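Local structure of sulfide-quinone reductase (Aquifex aeolicus, 3HYW) at residues 186-190 and 191-195; 267-270 and 271-274; 302-305 and 306-310; 276-279 and 280-284; 257-260 and 261-264. The protein oxidises hydrogen sulfide with a quinone as electron acceptor, using one FAD per subunit of a homotrimer and building up polysulfur on active-site cysteines. All blocks are in the same frame, centred on the assembly; numbering follows the deposited sequence.

Contact 1 of 5, residues 186-190 and 191-195; sequences TSEPY and LGHFG
Glu188 and His193 meet through different first torsions: Glu188 sets CG beside its backbone N (chi1 -70°) and runs on extended, while His193 turns CG away from N (chi1 -180°), and the two side chains slide past each other in opposite directions. The glutamate carboxylate thereby reaches the backbone beyond the type II turn Tyr190-His193, where OE2 accepts from Phe194 N at 2.7 Å in a nearly straight bond on the anti side. Its other oxygen, OE1, accepts from Thr186 OG1 at 2.7 Å and is also hydrogen-bonded to Tyr161 OH, and Thr186 OG1 in turn accepts from Glu188 N in an ST turn. The His193 imidazole has Pro189 over one face, with CD 3.7 Å from the centroid of the His193 ring, and Tyr190 at its edge; that edge points at the tyrosine face in an offset edge-to-face pair with planes at 72°. Gly195 N donates to His193 ND1 at 3.0 Å, and NE2 is bonded to Glu302. Replacing Glu188 by alanine removes the carboxylate, which would probably leave Phe194 N and the Thr186 hydroxyl without this acceptor. Phe194 lines the octathiocane pocket, so a buried carboxylate gripped at both oxygens holds the backbone of a pocket residue; the surrounding donors would be expected to stabilise its negative charge.

Contact 2 of 5, residues 267-270 and 271-274; sequences VANP and ANKM
Asn269 and the residues 271-274 form a tight reversal closed by backbone and asparagine hydrogen bonds, with an Asx turn at Asn272, in the loop between helix 258-261 and strand 289-291. Ala271 comes first: its N approaches Asn269 OD1 at 2.8 Å, a weak bond because it is bent, and its methyl rests against the same oxygen. At Asn272 the backbone N makes weak bonds to both Asn269 O and Asn269 OD1. The Asn272 side chain stands between its own N and carbonyl carbon (chi1 50°), which puts OD1 against Asn269 CB at 3.2 Å, the two amide planes 35° apart, and lets OD1 accept from Met274 N at 3.0 Å. A leucine at Asn272 would probably leave Met274 N without this acceptor and the Asx turn without its closing bond. Lys273, with positive phi, gives its N to Asn269 O at 2.7 Å, in the carbonyl plane; its NZ forms a salt bridge with Glu258. The Met274 side chain packs on Ala297 and Lys312, while its carbonyl turns back to the first segment. There Met274 O receives Asn269 N at 2.8 Å, with an N-H...O angle of 170°.

Contact 3 of 5, residues 302-305 and 306-310; sequences EKTP and IPTGV
Thr304 and Thr308 face each other across a bend in which the backbone, extended at Thr304, turns at Pro305 and is extended again from Ile306 to Thr308. Both threonines place OG1 between the backbone N and the carbonyl carbon (chi1 51° in Thr304), which directs the hydroxyls into the inside of the bend, and the side chains cross at about a right angle. Thr304 OG1 donates to Ile306 O over 2.5 Å, so short that the exact length is doubtful, and lies 3.0 Å from Thr308 OG1. The Thr304 methyl, CG2, also touches Thr308 OG1. Two waters bridge the two arms of the bend. One links Glu302 O with Thr308 OG1, at 2.8 Å from the latter; the other accepts from Thr304 N and from Thr308 N, 3.1 Å from that last atom. The Ile306 side chain packs on Ser187, and Pro305 packs on Leu236. Glu302 turns its carboxylate to His193, while backbone bonds of Pro307 and Gly309 join Gly153 and Val154. No backbone-to-backbone hydrogen bond joins the two segments; hydroxyls and waters link them, the waters bonding Glu302 O and the N-H groups of Thr304 and Thr308.

Contact 4 of 5, residues 276-279 and 280-284; sequences IVNR and CFQNP
Asn278 and Gln282 hold the tight part of this turn, where the side-chain amide oxygen OD1 of Asn278 is pinned by two backbone N-H groups. Cys280 N reaches Asn278 OD1 at 2.9 Å and Gln282 N reaches it at 3.2 Å, from opposite faces of the amide plane. Chi1 of 60° puts the Asn278 amide between its own N and carbonyl carbon, over the type I turn Asn278-Phe281. That turn is closed by Phe281 N bonding Asn278 O at 3.0 Å, and Asn278 N returns the grip to Gln282 O at 2.8 Å. With positive phi at Phe281, this is consistent with a type I turn followed by a G1-type beta bulge, and the bond to Cys280 N fits an Asx turn. Val277 CG2 meets Phe281 CD2 at 3.9 Å. The amide-to-amide contact is looser: Asn278 ND2 makes a weak bond to Gln282 OE1 at 3.4 Å, the planes 64° apart, while Gln282 NE2 is hydrogen-bonded to Lys287 O. At the Ile276 end, exposed Pro284 lays CD against Ile276 CG2 at 3.9 Å. Arg279 is hydrogen-bonded to Ser428 OG and the Asp421 carbonyl. The disulfide from Cys280 to Cys422 ties the turn to the C-terminal part of the chain. Phe281 packs on Met320 and Val324 of helix 314-332, Cys280 touches Asn327 of that helix, and Phe281 and Asn283 make backbone bonds to Gly291 and Ile289 of strand 289-291.

Contact 5 of 5, residues 257-260 and 261-264; sequences PEVV and ASAG. With SO4 (sulfate ion), chain N.
Ser262 turns back on Val259, while the Glu258, Val259 and Val260 side chains fan outward from this short helix. The Ser262 hydroxyl stands between its backbone N and carbonyl carbon (chi1 74°), bending OG over the preceding turn to donate to Val259 O at 2.5 Å, a very short bond whose exact length is doubtful. OG also meets Ile81 N, linking Ser262 to strand 78-82. Ala261 puts its CB beside Glu258 O, at 3.5 Å, and Ala263 CB lies similarly close to Val260 O. Behind these side chains Ala261 N bonds Pro257 O at 3.2 Å and Ser262 N bonds Glu258 O at 2.9 Å, both in helical i to i+4 fashion; Ala263 N reaches Val260 O in a tighter, i to i+3 closure before Gly264 leaves helical geometry. Pro257 is the N-cap. At this end a sulfate, probably from the crystallisation liquor, accepts from Glu258 N through O2 at 2.9 Å and from Val259 N through O3 at 3.1 Å, with Lys77 and Lys108 completing its site, an anion at a helix N-terminus where the helix dipole would favour it. Glu258 bends at chi2 and pairs with Lys273. Val259 touches the FAD and packs on Ala78 and Ile81 of strand 78-82, Val260 faces the loop residues Ala268 and Val275, and Pro257 lies against Thr105, an FAD-binding residue.

In the fold
Contact 1 is the most buried of the five and lies beside the octathiocane pocket; contact 3 touches it, His193 NE2 meeting Glu302 OE2, but is only partly buried. The other three follow one another from helix 258-261 into the loop before strand 289-291. Contact 5 spans the helix and its two ends. Contact 2 is joined to it by the Lys273-Glu258 salt bridge and to contact 4 by the backbone bond of Val267 with Ile276; contact 4 does not touch contact 5. Asparagine side chains brace the turns of contacts 2 and 4, and a buried carboxylate fixes the backbone just after the turn of contact 1. Hydroxyls and water join contact 3, while contact 5 rests on helical backbone bonds with one serine hydroxyl.

Contact 1 of 5, residues 186-190 and 191-195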
loop_
_atom_site.group_PDB
_atom_site.type_symbol
_atom_site.label_atom_id
_atom_site.label_comp_id
_atom_site.label_asym_id
_atom_site.label_seq_id
_atom_site.Cartn_x
_atom_site.Cartn_y
_atom_site.Cartn_z
ATOM N N THR A 186 6.071 -17.440 -5.461
ATOM C CA THR A 186 6.359 -17.042 -6.837
ATOM C C THR A 186 7.785 -16.532 -7.078
ATOM O O THR A 186 8.432 -15.970 -6.181
ATOM C CB THR A 186 5.309 -16.014 -7.347
ATOM O OG1 THR A 186 5.597 -15.668 -8.706
ATOM C CG2 THR A 186 5.300 -14.752 -6.469
ATOM N N SER A 187 8.260 -16.759 -8.301
ATOM C CA SER A 187 9.507 -16.196 -8.805
ATOM C C SER A 187 9.392 -14.691 -9.089
ATOM O O SER A 187 10.405 -13.989 -9.151
ATOM C CB SER A 187 9.935 -16.942 -10.069
ATOM O OG SER A 187 8.819 -17.217 -10.912
ATOM N N GLU A 188 8.165 -14.198 -9.269
ATOM C CA GLU A 188 7.924 -12.760 -9.420
ATOM C C GLU A 188 8.557 -12.005 -8.264
ATOM O O GLU A 188 8.528 -12.492 -7.125
ATOM C CB GLU A 188 6.429 -12.451 -9.403
ATOM C CG GLU A 188 5.638 -12.904 -10.610
ATOM C CD GLU A 188 4.171 -12.962 -10.267
ATOM O OE1 GLU A 188 3.777 -13.882 -9.518
ATOM O OE2 GLU A 188 3.419 -12.073 -10.696
ATOM N N PRO A 189 9.120 -10.811 -8.542
ATOM C CA PRO A 189 9.721 -9.998 -7.489
ATOM C C PRO A 189 8.669 -9.497 -6.503
ATOM O O PRO A 189 8.992 -9.187 -5.365
ATOM C CB PRO A 189 10.333 -8.819 -8.256
ATOM C CG PRO A 189 9.551 -8.748 -9.534
ATOM C CD PRO A 189 9.224 -10.169 -9.866
ATOM N N TYR A 190 7.420 -9.420 -6.956
ATOM C CA TYR A 190 6.293 -9.050 -6.098
ATOM C C TYR A 190 5.013 -9.606 -6.699
ATOM O O TYR A 190 4.990 -9.984 -7.869
ATOM C CB TYR A 190 6.196 -7.525 -5.935
ATOM C CG TYR A 190 6.214 -6.766 -7.238
ATOM C CD1 TYR A 190 5.056 -6.629 -8.002
ATOM C CD2 TYR A 190 7.388 -6.185 -7.713
ATOM C CE1 TYR A 190 5.067 -5.936 -9.205
ATOM C CE2 TYR A 190 7.407 -5.485 -8.924
ATOM C CZ TYR A 190 6.243 -5.372 -9.660
ATOM O OH TYR A 190 6.234 -4.683 -10.849
ATOM N N LEU A 191 3.950 -9.654 -5.905
ATOM C CA LEU A 191 2.659 -10.150 -6.381
ATOM C C LEU A 191 2.137 -9.269 -7.512
ATOM O O LEU A 191 2.292 -8.057 -7.470
ATOM C CB LEU A 191 1.654 -10.145 -5.236
ATOM C CG LEU A 191 1.358 -11.402 -4.414
ATOM C CD1 LEU A 191 2.546 -12.343 -4.254
ATOM C CD2 LEU A 191 0.789 -10.986 -3.074
ATOM N N GLY A 192 1.512 -9.875 -8.516
ATOM C CA GLY A 192 0.920 -9.101 -9.596
ATOM C C GLY A 192 1.934 -8.441 -10.515
ATOM O O GLY A 192 1.615 -7.450 -11.183
ATOM N N HIS A 193 3.158 -8.977 -10.532
ATOM C CA HIS A 193 4.172 -8.620 -11.526
ATOM C C HIS A 193 3.830 -9.223 -12.888
ATOM O O HIS A 193 3.935 -8.543 -13.913
ATOM C CB HIS A 193 5.560 -9.089 -11.067
ATOM C CG HIS A 193 6.665 -8.760 -12.021
ATOM N ND1 HIS A 193 6.982 -9.559 -13.100
ATOM C CD2 HIS A 193 7.554 -7.739 -12.038
ATOM C CE1 HIS A 193 8.006 -9.036 -13.749
ATOM N NE2 HIS A 193 8.370 -7.930 -13.127
ATOM N N PHE A 194 3.452 -10.507 -12.888
ATOM C CA PHE A 194 2.955 -11.222 -14.080
ATOM C C PHE A 194 3.974 -11.417 -15.214
ATOM O O PHE A 194 3.602 -11.824 -16.311
ATOM C CB PHE A 194 1.696 -10.557 -14.661
ATOM C CG PHE A 194 0.547 -10.420 -13.689
ATOM C CD1 PHE A 194 0.157 -11.485 -12.873
ATOM C CD2 PHE A 194 -0.176 -9.227 -13.628
ATOM C CE1 PHE A 194 -0.921 -11.351 -11.982
ATOM C CE2 PHE A 194 -1.262 -9.081 -12.750
ATOM C CZ PHE A 194 -1.635 -10.149 -11.924
ATOM N N GLY A 195 5.245 -11.130 -14.958
ATOM C CA GLY A 195 6.248 -11.136 -16.028
ATOM C C GLY A 195 6.142 -9.916 -16.942
ATOM O O GLY A 195 6.695 -9.907 -18.043
#

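Contact 2 of 5, residues 267-270 and 271-274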
loop_
_atom_site.group_PDB
_atom_site.type_symbol
_atom_site.label_atom_id
_atom_site.label_comp_id
_atom_site.label_asym_id
_atom_site.label_seq_id
_atom_site.Cartn_x
_atom_site.Cartn_y
_atom_site.Cartn_z
ATOM N N VAL A 267 16.741 -20.560 -36.713
ATOM C CA VAL A 267 15.299 -20.651 -36.456
ATOM C C VAL A 267 15.009 -20.888 -34.970
ATOM O O VAL A 267 14.110 -20.266 -34.400
ATOM C CB VAL A 267 14.635 -21.759 -37.317
ATOM C CG1 VAL A 267 13.137 -21.890 -37.000
ATOM C CG2 VAL A 267 14.846 -21.489 -38.809
ATOM N N ALA A 268 15.770 -21.792 -34.355
ATOM C CA ALA A 268 15.617 -22.096 -32.928
ATOM C C ALA A 268 16.556 -21.246 -32.082
ATOM O O ALA A 268 17.774 -21.324 -32.241
ATOM C CB ALA A 268 15.872 -23.583 -32.670
ATOM N N ASN A 269 15.983 -20.424 -31.202
ATOM C CA ASN A 269 16.752 -19.655 -30.215
ATOM C C ASN A 269 17.593 -20.606 -29.355
ATOM O O ASN A 269 17.050 -21.530 -28.761
ATOM C CB ASN A 269 15.790 -18.825 -29.341
ATOM C CG ASN A 269 16.498 -18.037 -28.243
ATOM O OD1 ASN A 269 17.234 -18.597 -27.428
ATOM N ND2 ASN A 269 16.253 -16.733 -28.202
ATOM N N PRO A 270 18.921 -20.385 -29.288
ATOM C CA PRO A 270 19.809 -21.299 -28.553
ATOM C C PRO A 270 19.391 -21.533 -27.099
ATOM O O PRO A 270 19.386 -22.685 -26.632
ATOM C CB PRO A 270 21.166 -20.584 -28.597
ATOM C CG PRO A 270 21.107 -19.728 -29.790
ATOM C CD PRO A 270 19.672 -19.278 -29.910
ATOM N N ALA A 271 19.022 -20.450 -26.414
ATOM C CA ALA A 271 18.716 -20.470 -24.982
ATOM C C ALA A 271 17.459 -21.248 -24.599
ATOM O O ALA A 271 17.405 -21.827 -23.515
ATOM C CB ALA A 271 18.642 -19.041 -24.433
ATOM N N ASN A 272 16.456 -21.265 -25.476
ATOM C CA ASN A 272 15.141 -21.819 -25.120
ATOM C C ASN A 272 14.431 -22.654 -26.190
ATOM O O ASN A 272 13.365 -23.208 -25.928
ATOM C CB ASN A 272 14.212 -20.694 -24.636
ATOM C CG ASN A 272 14.176 -19.513 -25.589
ATOM O OD1 ASN A 272 14.070 -19.679 -26.801
ATOM N ND2 ASN A 272 14.263 -18.307 -25.039
ATOM N N LYS A 273 15.015 -22.732 -27.387
ATOM C CA LYS A 273 14.442 -23.487 -28.520
ATOM C C LYS A 273 13.140 -22.877 -29.064
ATOM O O LYS A 273 12.400 -23.522 -29.809
ATOM C CB LYS A 273 14.261 -24.979 -28.186
ATOM C CG LYS A 273 15.566 -25.763 -28.044
ATOM C CD LYS A 273 15.323 -27.170 -27.500
ATOM C CE LYS A 273 16.616 -27.973 -27.441
ATOM N NZ LYS A 273 16.440 -29.275 -26.738
ATOM N N MET A 274 12.875 -21.628 -28.699
ATOM C CA MET A 274 11.714 -20.930 -29.224
ATOM C C MET A 274 12.050 -20.304 -30.570
ATOM O O MET A 274 13.230 -20.170 -30.919
ATOM C CB MET A 274 11.202 -19.890 -28.225
ATOM C CG MET A 274 10.492 -20.526 -27.051
ATOM S SD MET A 274 9.725 -19.341 -25.944
ATOM C CE MET A 274 11.082 -18.753 -25.002
#

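Contact 3 of 5, residues 302-305 and 306-310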
loop_
_atom_site.group_PDB
_atom_site.type_symbol
_atom_site.label_atom_id
_atom_site.label_comp_id
_atom_site.label_asym_id
_atom_site.label_seq_id
_atom_site.Cartn_x
_atom_site.Cartn_y
_atom_site.Cartn_z
ATOM N N GLU A 302 11.548 -7.374 -18.193
ATOM C CA GLU A 302 12.625 -7.016 -17.273
ATOM C C GLU A 302 13.344 -8.237 -16.718
ATOM O O GLU A 302 12.744 -9.296 -16.546
ATOM C CB GLU A 302 12.144 -6.088 -16.147
ATOM C CG GLU A 302 10.885 -6.514 -15.414
ATOM C CD GLU A 302 10.437 -5.477 -14.387
ATOM O OE1 GLU A 302 10.365 -4.270 -14.733
ATOM O OE2 GLU A 302 10.151 -5.866 -13.234
ATOM N N LYS A 303 14.639 -8.077 -16.473
ATOM C CA LYS A 303 15.452 -9.083 -15.809
ATOM C C LYS A 303 15.180 -8.968 -14.309
ATOM O O LYS A 303 15.659 -8.051 -13.643
ATOM C CB LYS A 303 16.936 -8.852 -16.131
ATOM C CG LYS A 303 17.903 -9.951 -15.661
ATOM C CD LYS A 303 19.343 -9.601 -16.040
ATOM C CE LYS A 303 20.371 -10.629 -15.525
ATOM N NZ LYS A 303 20.533 -11.805 -16.454
ATOM N N THR A 304 14.375 -9.888 -13.790
ATOM C CA THR A 304 13.994 -9.874 -12.379
ATOM C C THR A 304 15.034 -10.649 -11.561
ATOM O O THR A 304 15.749 -11.469 -12.126
ATOM C CB THR A 304 12.592 -10.468 -12.194
ATOM O OG1 THR A 304 12.532 -11.738 -12.846
ATOM C CG2 THR A 304 11.541 -9.547 -12.817
ATOM N N PRO A 305 15.138 -10.382 -10.238
ATOM C CA PRO A 305 16.144 -11.080 -9.412
ATOM C C PRO A 305 16.050 -12.609 -9.500
ATOM O O PRO A 305 17.075 -13.288 -9.570
ATOM C CB PRO A 305 15.837 -10.586 -7.999
ATOM C CG PRO A 305 15.218 -9.237 -8.206
ATOM C CD PRO A 305 14.367 -9.410 -9.439
ATOM N N ILE A 306 14.831 -13.137 -9.494
ATOM C CA ILE A 306 14.591 -14.529 -9.859
ATOM C C ILE A 306 14.071 -14.484 -11.297
ATOM O O ILE A 306 13.089 -13.794 -11.570
ATOM C CB ILE A 306 13.561 -15.220 -8.914
ATOM C CG1 ILE A 306 13.942 -15.040 -7.427
ATOM C CG2 ILE A 306 13.370 -16.688 -9.287
ATOM C CD1 ILE A 306 15.264 -15.698 -6.994
ATOM N N PRO A 307 14.738 -15.197 -12.227
ATOM C CA PRO A 307 14.371 -15.053 -13.638
ATOM C C PRO A 307 12.899 -15.341 -13.924
ATOM O O PRO A 307 12.341 -16.324 -13.426
ATOM C CB PRO A 307 15.280 -16.068 -14.346
ATOM C CG PRO A 307 16.456 -16.213 -13.425
ATOM C CD PRO A 307 15.855 -16.148 -12.050
ATOM N N THR A 308 12.281 -14.454 -14.701
ATOM C CA THR A 308 10.914 -14.638 -15.189
ATOM C C THR A 308 10.851 -14.249 -16.668
ATOM O O THR A 308 11.729 -13.556 -17.169
ATOM C CB THR A 308 9.880 -13.798 -14.396
ATOM O OG1 THR A 308 10.175 -12.400 -14.538
ATOM C CG2 THR A 308 9.875 -14.168 -12.916
ATOM N N GLY A 309 9.807 -14.692 -17.357
ATOM C CA GLY A 309 9.647 -14.384 -18.774
ATOM C C GLY A 309 8.324 -13.708 -19.067
ATOM O O GLY A 309 7.484 -13.543 -18.174
ATOM N N VAL A 310 8.138 -13.334 -20.332
ATOM C CA VAL A 310 6.970 -12.580 -20.758
ATOM C C VAL A 310 5.834 -13.522 -21.171
ATOM O O VAL A 310 6.065 -14.492 -21.893
ATOM C CB VAL A 310 7.338 -11.540 -21.877
ATOM C CG1 VAL A 310 7.670 -12.228 -23.196
ATOM C CG2 VAL A 310 6.229 -10.500 -22.070
HETATM O O HOH W 1 10.103 -10.305 -16.422
HETATM O O HOH W 2 13.977 -12.115 -15.907
#

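Contact 4 of 5, residues 276-279 and 280-284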
loop_
_atom_site.group_PDB
_atom_site.type_symbol
_atom_site.label_atom_id
_atom_site.label_comp_id
_atom_site.label_asym_id
_atom_site.label_seq_id
_atom_site.Cartn_x
_atom_site.Cartn_y
_atom_site.Cartn_z
ATOM N N ILE A 276 12.896 -17.847 -33.395
ATOM C CA ILE A 276 13.478 -16.527 -33.609
ATOM C C ILE A 276 12.601 -15.772 -34.604
ATOM O O ILE A 276 12.398 -16.210 -35.739
ATOM C CB ILE A 276 14.940 -16.599 -34.104
ATOM C CG1 ILE A 276 15.803 -17.403 -33.118
ATOM C CG2 ILE A 276 15.518 -15.176 -34.306
ATOM C CD1 ILE A 276 17.202 -17.788 -33.653
ATOM N N VAL A 277 12.043 -14.655 -34.151
ATOM C CA VAL A 277 11.201 -13.828 -35.007
ATOM C C VAL A 277 11.625 -12.378 -34.907
ATOM O O VAL A 277 12.284 -11.985 -33.939
ATOM C CB VAL A 277 9.676 -13.964 -34.683
ATOM C CG1 VAL A 277 9.169 -15.363 -35.015
ATOM C CG2 VAL A 277 9.349 -13.577 -33.229
ATOM N N ASN A 278 11.260 -11.598 -35.921
ATOM C CA ASN A 278 11.442 -10.153 -35.879
ATOM C C ASN A 278 10.132 -9.468 -35.456
ATOM O O ASN A 278 9.227 -10.134 -34.958
ATOM C CB ASN A 278 11.986 -9.628 -37.221
ATOM C CG ASN A 278 11.063 -9.917 -38.403
ATOM O OD1 ASN A 278 9.844 -10.059 -38.254
ATOM N ND2 ASN A 278 11.649 -9.976 -39.599
ATOM N N ARG A 279 10.030 -8.152 -35.658
ATOM C CA ARG A 279 8.840 -7.381 -35.265
ATOM C C ARG A 279 7.566 -7.843 -35.979
ATOM O O ARG A 279 6.452 -7.668 -35.470
ATOM C CB ARG A 279 9.056 -5.893 -35.548
ATOM C CG ARG A 279 10.206 -5.271 -34.771
ATOM C CD ARG A 279 10.459 -3.838 -35.195
ATOM N NE ARG A 279 11.534 -3.255 -34.406
ATOM C CZ ARG A 279 12.358 -2.308 -34.836
ATOM N NH1 ARG A 279 13.311 -1.859 -34.033
ATOM N NH2 ARG A 279 12.241 -1.818 -36.066
ATOM N N CYS A 280 7.746 -8.423 -37.159
ATOM C CA CYS A 280 6.639 -8.837 -38.017
ATOM C C CYS A 280 6.369 -10.340 -37.856
ATOM O O CYS A 280 5.659 -10.950 -38.651
ATOM C CB CYS A 280 6.943 -8.451 -39.470
ATOM S SG CYS A 280 7.162 -6.650 -39.670
ATOM N N PHE A 281 6.961 -10.911 -36.807
ATOM C CA PHE A 281 6.828 -12.330 -36.443
ATOM C C PHE A 281 7.245 -13.291 -37.548
ATOM O O PHE A 281 6.733 -14.407 -37.677
ATOM C CB PHE A 281 5.460 -12.615 -35.805
ATOM C CG PHE A 281 5.406 -12.168 -34.374
ATOM C CD1 PHE A 281 5.371 -10.809 -34.064
ATOM C CD2 PHE A 281 5.506 -13.090 -33.339
ATOM C CE1 PHE A 281 5.392 -10.377 -32.738
ATOM C CE2 PHE A 281 5.526 -12.666 -32.010
ATOM C CZ PHE A 281 5.456 -11.308 -31.712
ATOM N N GLN A 282 8.224 -12.818 -38.312
ATOM C CA GLN A 282 8.845 -13.553 -39.378
ATOM C C GLN A 282 10.260 -13.898 -38.935
ATOM O O GLN A 282 10.921 -13.097 -38.273
ATOM C CB GLN A 282 8.870 -12.649 -40.611
ATOM C CG GLN A 282 9.680 -13.124 -41.804
ATOM C CD GLN A 282 9.816 -12.020 -42.830
ATOM O OE1 GLN A 282 10.316 -10.940 -42.523
ATOM N NE2 GLN A 282 9.348 -12.274 -44.045
ATOM N N ASN A 283 10.725 -15.091 -39.293
ATOM C CA ASN A 283 12.121 -15.445 -39.050
ATOM C C ASN A 283 13.032 -14.556 -39.899
ATOM O O ASN A 283 12.762 -14.368 -41.082
ATOM C CB ASN A 283 12.375 -16.915 -39.373
ATOM C CG ASN A 283 13.763 -17.360 -38.975
ATOM O OD1 ASN A 283 14.100 -17.417 -37.787
ATOM N ND2 ASN A 283 14.580 -17.669 -39.961
ATOM N N PRO A 284 14.092 -13.984 -39.291
ATOM C CA PRO A 284 15.024 -13.107 -40.002
ATOM C C PRO A 284 15.784 -13.758 -41.157
ATOM O O PRO A 284 16.141 -13.067 -42.114
ATOM C CB PRO A 284 16.009 -12.683 -38.904
ATOM C CG PRO A 284 15.238 -12.835 -37.637
ATOM C CD PRO A 284 14.431 -14.076 -37.859
#

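Contact 5 of 5, residues 257-260 and 261-264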
loop_
_atom_site.group_PDB
_atom_site.type_symbol
_atom_site.label_atom_id
_atom_site.label_comp_id
_atom_site.label_asym_id
_atom_site.label_seq_id
_atom_site.Cartn_x
_atom_site.Cartn_y
_atom_site.Cartn_z
ATOM N N PRO A 257 9.922 -26.563 -28.793
ATOM C CA PRO A 257 9.890 -27.990 -29.064
ATOM C C PRO A 257 11.084 -28.449 -29.891
ATOM O O PRO A 257 11.853 -27.625 -30.408
ATOM C CB PRO A 257 8.601 -28.142 -29.867
ATOM C CG PRO A 257 8.541 -26.879 -30.673
ATOM C CD PRO A 257 9.183 -25.800 -29.816
ATOM N N GLU A 258 11.222 -29.763 -30.021
ATOM C CA GLU A 258 12.290 -30.354 -30.810
ATOM C C GLU A 258 12.125 -30.107 -32.305
ATOM O O GLU A 258 13.112 -30.015 -33.027
ATOM C CB GLU A 258 12.411 -31.847 -30.508
ATOM C CG GLU A 258 12.869 -32.121 -29.085
ATOM C CD GLU A 258 14.230 -31.511 -28.788
ATOM O OE1 GLU A 258 15.225 -31.990 -29.370
ATOM O OE2 GLU A 258 14.304 -30.558 -27.975
ATOM N N VAL A 259 10.882 -29.983 -32.761
ATOM C CA VAL A 259 10.613 -29.666 -34.170
ATOM C C VAL A 259 11.230 -28.314 -34.560
ATOM O O VAL A 259 11.759 -28.162 -35.664
ATOM C CB VAL A 259 9.088 -29.735 -34.519
ATOM C CG1 VAL A 259 8.286 -28.712 -33.743
ATOM C CG2 VAL A 259 8.863 -29.565 -36.016
ATOM N N VAL A 260 11.176 -27.345 -33.649
ATOM C CA VAL A 260 11.814 -26.051 -33.882
ATOM C C VAL A 260 13.343 -26.199 -33.857
ATOM O O VAL A 260 14.027 -25.732 -34.768
ATOM C CB VAL A 260 11.314 -24.964 -32.905
ATOM C CG1 VAL A 260 12.119 -23.687 -33.052
ATOM C CG2 VAL A 260 9.854 -24.653 -33.180
ATOM N N ALA A 261 13.858 -26.863 -32.820
ATOM C CA ALA A 261 15.293 -27.168 -32.703
ATOM C C ALA A 261 15.867 -27.839 -33.959
ATOM O O ALA A 261 17.021 -27.616 -34.313
ATOM C CB ALA A 261 15.553 -28.026 -31.467
ATOM N N SER A 262 15.049 -28.639 -34.637
ATOM C CA SER A 262 15.472 -29.349 -35.843
ATOM C C SER A 262 15.807 -28.434 -37.034
ATOM O O SER A 262 16.549 -28.830 -37.930
ATOM C CB SER A 262 14.424 -30.389 -36.246
ATOM O OG SER A 262 13.280 -29.773 -36.812
ATOM N N ALA A 263 15.276 -27.214 -37.028
ATOM C CA ALA A 263 15.497 -26.259 -38.124
ATOM C C ALA A 263 16.829 -25.495 -38.017
ATOM O O ALA A 263 17.192 -24.726 -38.914
ATOM C CB ALA A 263 14.316 -25.281 -38.221
ATOM N N GLY A 264 17.546 -25.704 -36.919
ATOM C CA GLY A 264 18.875 -25.117 -36.742
ATOM C C GLY A 264 18.840 -23.793 -36.005
ATOM O O GLY A 264 17.758 -23.264 -35.711
HETATM S S SO4 N . 8.205 -31.889 -29.933
HETATM O O1 SO4 N . 8.176 -33.324 -29.707
HETATM O O2 SO4 N . 9.057 -31.303 -28.900
HETATM O O3 SO4 N . 8.729 -31.591 -31.262
HETATM O O4 SO4 N . 6.843 -31.373 -29.812
#